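PDB 2BK9: Cg9734-pa from Drosophila melanogaster, which binds a six-coordinate heme and probably carries oxygen. Local coordinates for residues 42-47 against 53-58. The protein carries 1 engineered substitution. Residues are numbered along the deposited sequence; the frame is centred on the assembly and turned at random.
Sequences FPFRDV and SGNARF. With HEM (protoporphyrin IX containing Fe), chain B.
Phe44 and Phe58 mark the closest backbone approach, their CA atoms 7.1 Å apart, where two overlapping type I turns, Phe42 to Arg45 and Phe44 to Val47, face the first turn of helix 56-75. Phe44 reaches across because its CG sits between the backbone N and the carbonyl carbon (chi1 54°), which lays the ring against the start of that helix. Phe58 CB stands over one face of this ring, 4.0 Å from its centroid and 13° off the normal, a CH-pi contact. The Phe58 ring then turns an edge toward the same face, the planes inclined at 70°. Phe42 CB covers the opposite face, so the Phe44 ring is sandwiched between the two residues. Asn55 is the N-cap of the helix: its OD1 accepts from Phe58 N at 2.9 Å, in the carbonyl plane and on a lone pair. The cap also packs on the turns, with OD1 3.5 Å from Phe44 CD2 and ND2 beside Val47 CG2.

In the globin fold this is the loop that leads into the distal helix, here bearing His61, an axial ligand of the heme iron. Phe42 belongs to the heme pocket; its CZ lies 3.3 Å from HEM CHD, and its ring meets that of His61 edge-to-face. Toward the solvent side, Pro43 CG touches Arg57 CD at 3.7 Å, the two side chains crossing at about a right angle, while Pro43 CD lies 3.7 Å from the propionate oxygen HEM O1D. Beyond Phe44, the Phe58 side chain packs on Leu28 and Phe32 of helix 20-34.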
ATOM      1  N   PHE A  42       4.961 -14.793   5.727  1.00  7.25           N
ATOM      2  CA  PHE A  42       3.565 -15.222   5.581  1.00  7.50           C
ATOM      3  C   PHE A  42       3.444 -16.738   5.642  1.00  8.33           C
ATOM      4  O   PHE A  42       4.334 -17.466   5.231  1.00  8.97           O
ATOM      5  CB  PHE A  42       3.006 -14.761   4.248  1.00  7.59           C
ATOM      6  CG  PHE A  42       2.758 -13.301   4.152  1.00  7.30           C
ATOM      7  CD1 PHE A  42       1.564 -12.782   4.641  1.00  8.18           C
ATOM      8  CD2 PHE A  42       3.712 -12.442   3.590  1.00  7.43           C
ATOM      9  CE1 PHE A  42       1.272 -11.450   4.512  1.00 10.02           C
ATOM     10  CE2 PHE A  42       3.380 -11.068   3.479  1.00  9.36           C
ATOM     11  CZ  PHE A  42       2.149 -10.625   3.918  1.00  8.84           C
ATOM     12  N   PRO A  43       2.267 -17.243   5.997  1.00  9.44           N
ATOM     13  CA  PRO A  43       2.062 -18.693   6.033  1.00 10.68           C
ATOM     14  C   PRO A  43       2.113 -19.385   4.686  1.00  9.84           C
ATOM     15  O   PRO A  43       2.385 -20.572   4.585  1.00 11.35           O
ATOM     16  CB  PRO A  43       0.675 -18.830   6.659  1.00 11.86           C
ATOM     17  CG  PRO A  43       0.044 -17.482   6.582  1.00 13.24           C
ATOM     18  CD  PRO A  43       1.128 -16.500   6.560  1.00 10.20           C
ATOM     19  N   PHE A  44       1.900 -18.606   3.638  1.00  9.09           N
ATOM     20  CA  PHE A  44       1.973 -19.062   2.272  1.00  8.86           C
ATOM     21  C   PHE A  44       3.373 -18.961   1.683  1.00  8.32           C
ATOM     22  O   PHE A  44       3.533 -19.018   0.464  1.00  8.13           O
ATOM     23  CB  PHE A  44       0.939 -18.357   1.398  1.00  8.74           C
ATOM     24  CG  PHE A  44       0.978 -16.827   1.435  1.00  7.94           C
ATOM     25  CD1 PHE A  44       1.924 -16.127   0.736  1.00  7.95           C
ATOM     26  CD2 PHE A  44       0.062 -16.105   2.189  1.00  9.09           C
ATOM     27  CE1 PHE A  44       1.945 -14.763   0.776  1.00  7.76           C
ATOM     28  CE2 PHE A  44       0.079 -14.746   2.244  1.00  8.83           C
ATOM     29  CZ  PHE A  44       1.013 -14.073   1.495  1.00  8.21           C
ATOM     30  N   ARG A  45       4.392 -18.874   2.546  1.00  8.30           N
ATOM     31  CA  ARG A  45       5.760 -18.743   2.105  1.00  9.07           C
ATOM     32  C   ARG A  45       6.228 -19.729   1.070  1.00  8.95           C
ATOM     33  O   ARG A  45       7.097 -19.368   0.271  1.00 10.95           O
ATOM     34  CB  ARG A  45       6.703 -18.765   3.324  1.00  9.47           C
ATOM     35  CG  ARG A  45       6.575 -19.990   4.194  1.00 11.75           C
ATOM     36  CD  ARG A  45       7.423 -19.977   5.430  1.00 13.44           C
ATOM     37  NE  ARG A  45       7.085 -18.887   6.349  1.00 13.19           N
ATOM     38  CZ  ARG A  45       6.150 -18.922   7.286  1.00 15.10           C
ATOM     39  NH1 ARG A  45       5.348 -19.974   7.456  1.00 17.16           N
ATOM     40  NH2 ARG A  45       5.949 -17.852   8.030  1.00 15.40           N
ATOM     41  N   ASP A  46       5.714 -20.955   1.101  1.00  9.73           N
ATOM     42  CA  ASP A  46       6.153 -21.982   0.160  1.00 10.33           C
ATOM     43  C   ASP A  46       5.224 -22.214  -1.023  1.00 10.63           C
ATOM     44  O   ASP A  46       5.413 -23.175  -1.756  1.00 13.61           O
ATOM     45  CB  ASP A  46       6.415 -23.316   0.915  1.00 11.96           C
ATOM     46  CG  ASP A  46       7.541 -23.207   1.916  1.00 14.94           C
ATOM     47  OD1 ASP A  46       8.492 -22.435   1.699  1.00 18.14           O
ATOM     48  OD2 ASP A  46       7.539 -23.872   2.946  1.00 20.29           O
ATOM     49  N   VAL A  47       4.232 -21.368  -1.213  1.00  9.17           N
ATOM     50  CA  VAL A  47       3.349 -21.483  -2.362  1.00  8.72           C
ATOM     51  C   VAL A  47       4.109 -20.993  -3.577  1.00  9.67           C
ATOM     52  O   VAL A  47       4.699 -19.897  -3.538  1.00 10.51           O
ATOM     53  CB  VAL A  47       2.109 -20.653  -2.118  1.00  8.30           C
ATOM     54  CG1 VAL A  47       1.192 -20.611  -3.401  1.00  9.21           C
ATOM     55  CG2 VAL A  47       1.329 -21.197  -0.934  1.00  8.82           C
ATOM     56  N   SER A  53      -1.784 -16.138  -6.119  1.00  6.01           N
ATOM     57  CA  SER A  53      -3.070 -15.457  -6.149  1.00  6.81           C
ATOM     58  C   SER A  53      -4.234 -16.392  -5.868  1.00  6.63           C
ATOM     59  O   SER A  53      -5.333 -15.910  -5.584  1.00  7.82           O
ATOM     60  CB  SER A  53      -3.273 -14.752  -7.485  1.00  7.13           C
ATOM     61  OG  SER A  53      -3.254 -15.675  -8.548  1.00  8.11           O
ATOM     62  N   GLY A  54      -4.004 -17.717  -5.923  1.00  5.91           N
ATOM     63  CA  GLY A  54      -5.024 -18.656  -5.526  1.00  6.91           C
ATOM     64  C   GLY A  54      -5.095 -18.918  -4.055  1.00  6.08           C
ATOM     65  O   GLY A  54      -6.008 -19.624  -3.612  1.00  7.44           O
ATOM     66  N   ASN A  55      -4.188 -18.386  -3.283  1.00  5.65           N
ATOM     67  CA  ASN A  55      -4.133 -18.686  -1.859  1.00  4.97           C
ATOM     68  C   ASN A  55      -5.004 -17.679  -1.110  1.00  5.39           C
ATOM     69  O   ASN A  55      -4.919 -16.477  -1.315  1.00  5.73           O
ATOM     70  CB  ASN A  55      -2.680 -18.624  -1.393  1.00  5.15           C
ATOM     71  CG  ASN A  55      -2.529 -18.824   0.079  1.00  6.05           C
ATOM     72  OD1 ASN A  55      -2.678 -17.864   0.845  1.00  6.58           O
ATOM     73  ND2 ASN A  55      -2.283 -20.057   0.497  1.00  6.46           N
ATOM     74  N   ALA A  56      -5.839 -18.192  -0.225  1.00  5.90           N
ATOM     75  CA  ALA A  56      -6.802 -17.350   0.463  1.00  6.56           C
ATOM     76  C   ALA A  56      -6.170 -16.289   1.371  1.00  6.59           C
ATOM     77  O   ALA A  56      -6.657 -15.164   1.444  1.00  6.50           O
ATOM     78  CB  ALA A  56      -7.783 -18.219   1.242  1.00  7.19           C
ATOM     79  N   ARG A  57      -5.083 -16.645   2.028  1.00  6.13           N
ATOM     80  CA  ARG A  57      -4.424 -15.685   2.867  1.00  6.43           C
ATOM     81  C   ARG A  57      -3.689 -14.633   2.053  1.00  5.85           C
ATOM     82  O   ARG A  57      -3.631 -13.478   2.450  1.00  5.95           O
ATOM     83  CB  ARG A  57      -3.545 -16.409   3.874  1.00  7.79           C
ATOM     84  CG  ARG A  57      -4.381 -17.083   4.944  1.00 11.43           C
ATOM     85  CD  ARG A  57      -3.564 -17.771   6.012  1.00 13.56           C
ATOM     86  NE  ARG A  57      -4.423 -18.157   7.137  1.00 18.68           N
ATOM     87  CZ  ARG A  57      -5.320 -19.134   7.126  1.00 21.42           C
ATOM     88  NH1 ARG A  57      -5.463 -19.913   6.078  1.00 24.60           N
ATOM     89  NH2 ARG A  57      -6.085 -19.370   8.205  1.00 22.94           N
ATOM     90  N   PHE A  58      -3.099 -15.019   0.926  1.00  5.44           N
ATOM     91  CA  PHE A  58      -2.574 -14.034   0.021  1.00  5.24           C
ATOM     92  C   PHE A  58      -3.658 -13.063  -0.393  1.00  5.31           C
ATOM     93  O   PHE A  58      -3.483 -11.848  -0.364  1.00  5.88           O
ATOM     94  CB  PHE A  58      -1.971 -14.734  -1.188  1.00  5.32           C
ATOM     95  CG  PHE A  58      -1.531 -13.805  -2.284  1.00  4.41           C
ATOM     96  CD1 PHE A  58      -0.210 -13.433  -2.440  1.00  5.51           C
ATOM     97  CD2 PHE A  58      -2.441 -13.326  -3.196  1.00  5.28           C
ATOM     98  CE1 PHE A  58       0.159 -12.586  -3.453  1.00  6.29           C
ATOM     99  CE2 PHE A  58      -2.061 -12.461  -4.202  1.00  5.95           C
ATOM    100  CZ  PHE A  58      -0.730 -12.124  -4.349  1.00  5.52           C
TER
HETATM  101  CHA HEM B1154      -0.990  -8.418   8.112  1.00  7.27           C
HETATM  102  CHB HEM B1154      -2.127  -4.293   5.918  1.00  6.82           C
HETATM  103  CHC HEM B1154       2.320  -4.094   4.220  1.00  6.37           C
HETATM  104  CHD HEM B1154       3.312  -8.402   6.011  1.00  5.75           C
HETATM  105  C1A HEM B1154      -1.645  -7.282   7.716  1.00  7.00           C
HETATM  106  C2A HEM B1154      -2.948  -6.843   8.219  1.00  8.47           C
HETATM  107  C3A HEM B1154      -3.279  -5.672   7.628  1.00  7.51           C
HETATM  108  C4A HEM B1154      -2.203  -5.391   6.721  1.00  6.82           C
HETATM  109  CMA HEM B1154      -4.514  -4.763   7.781  1.00  8.52           C
HETATM  110  CAA HEM B1154      -3.756  -7.619   9.265  1.00  9.39           C
HETATM  111  CBA HEM B1154      -3.182  -7.401  10.665  1.00  9.16           C
HETATM  112  CGA HEM B1154      -3.955  -8.300  11.593  1.00 11.81           C
HETATM  113  O1A HEM B1154      -3.665  -9.532  11.649  1.00 14.89           O
HETATM  114  O2A HEM B1154      -4.851  -7.791  12.286  1.00 13.82           O
HETATM  115  C1B HEM B1154      -1.023  -3.891   5.204  1.00  6.44           C
HETATM  116  C2B HEM B1154      -0.924  -2.634   4.517  1.00  6.29           C
HETATM  117  C3B HEM B1154       0.335  -2.580   4.039  1.00  6.01           C
HETATM  118  C4B HEM B1154       1.035  -3.752   4.468  1.00  5.12           C
HETATM  119  CMB HEM B1154      -2.045  -1.642   4.384  1.00  7.17           C
HETATM  120  CAB HEM B1154       0.997  -1.472   3.317  1.00  7.68           C
HETATM  121  CBB HEM B1154       0.411  -0.640   2.476  1.00  9.81           C
HETATM  122  C1C HEM B1154       2.998  -5.226   4.551  1.00  5.89           C
HETATM  123  C2C HEM B1154       4.389  -5.539   4.242  1.00  5.96           C
HETATM  124  C3C HEM B1154       4.653  -6.768   4.684  1.00  6.21           C
HETATM  125  C4C HEM B1154       3.452  -7.245   5.321  1.00  5.69           C
HETATM  126  CMC HEM B1154       5.343  -4.572   3.543  1.00  7.09           C
HETATM  127  CAC HEM B1154       5.975  -7.471   4.535  1.00  6.24           C
HETATM  128  CBC HEM B1154       6.189  -8.768   4.459  1.00  8.10           C
HETATM  129  C1D HEM B1154       2.236  -8.811   6.725  1.00  5.69           C
HETATM  130  C2D HEM B1154       2.182  -9.971   7.509  1.00  6.60           C
HETATM  131  C3D HEM B1154       0.902  -9.997   8.129  1.00  7.40           C
HETATM  132  C4D HEM B1154       0.253  -8.792   7.685  1.00  6.73           C
HETATM  133  CMD HEM B1154       3.264 -11.030   7.620  1.00  7.20           C
HETATM  134  CAD HEM B1154       0.398 -11.062   9.066  1.00  7.90           C
HETATM  135  CBD HEM B1154      -0.161 -12.237   8.326  1.00  8.24           C
HETATM  136  CGD HEM B1154      -0.650 -13.334   9.218  1.00 10.39           C
HETATM  137  O1D HEM B1154      -0.990 -14.427   8.707  1.00 12.81           O
HETATM  138  O2D HEM B1154      -0.712 -13.126  10.459  1.00 11.50           O
HETATM  139  NA  HEM B1154      -1.201  -6.359   6.829  1.00  6.20           N
HETATM  140  NB  HEM B1154       0.195  -4.580   5.166  1.00  5.44           N
HETATM  141  NC  HEM B1154       2.449  -6.290   5.218  1.00  5.70           N
HETATM  142  ND  HEM B1154       1.064  -8.097   6.851  1.00  6.51           N
HETATM  143 FE   HEM B1154       0.602  -6.358   6.005  1.00  5.51          FE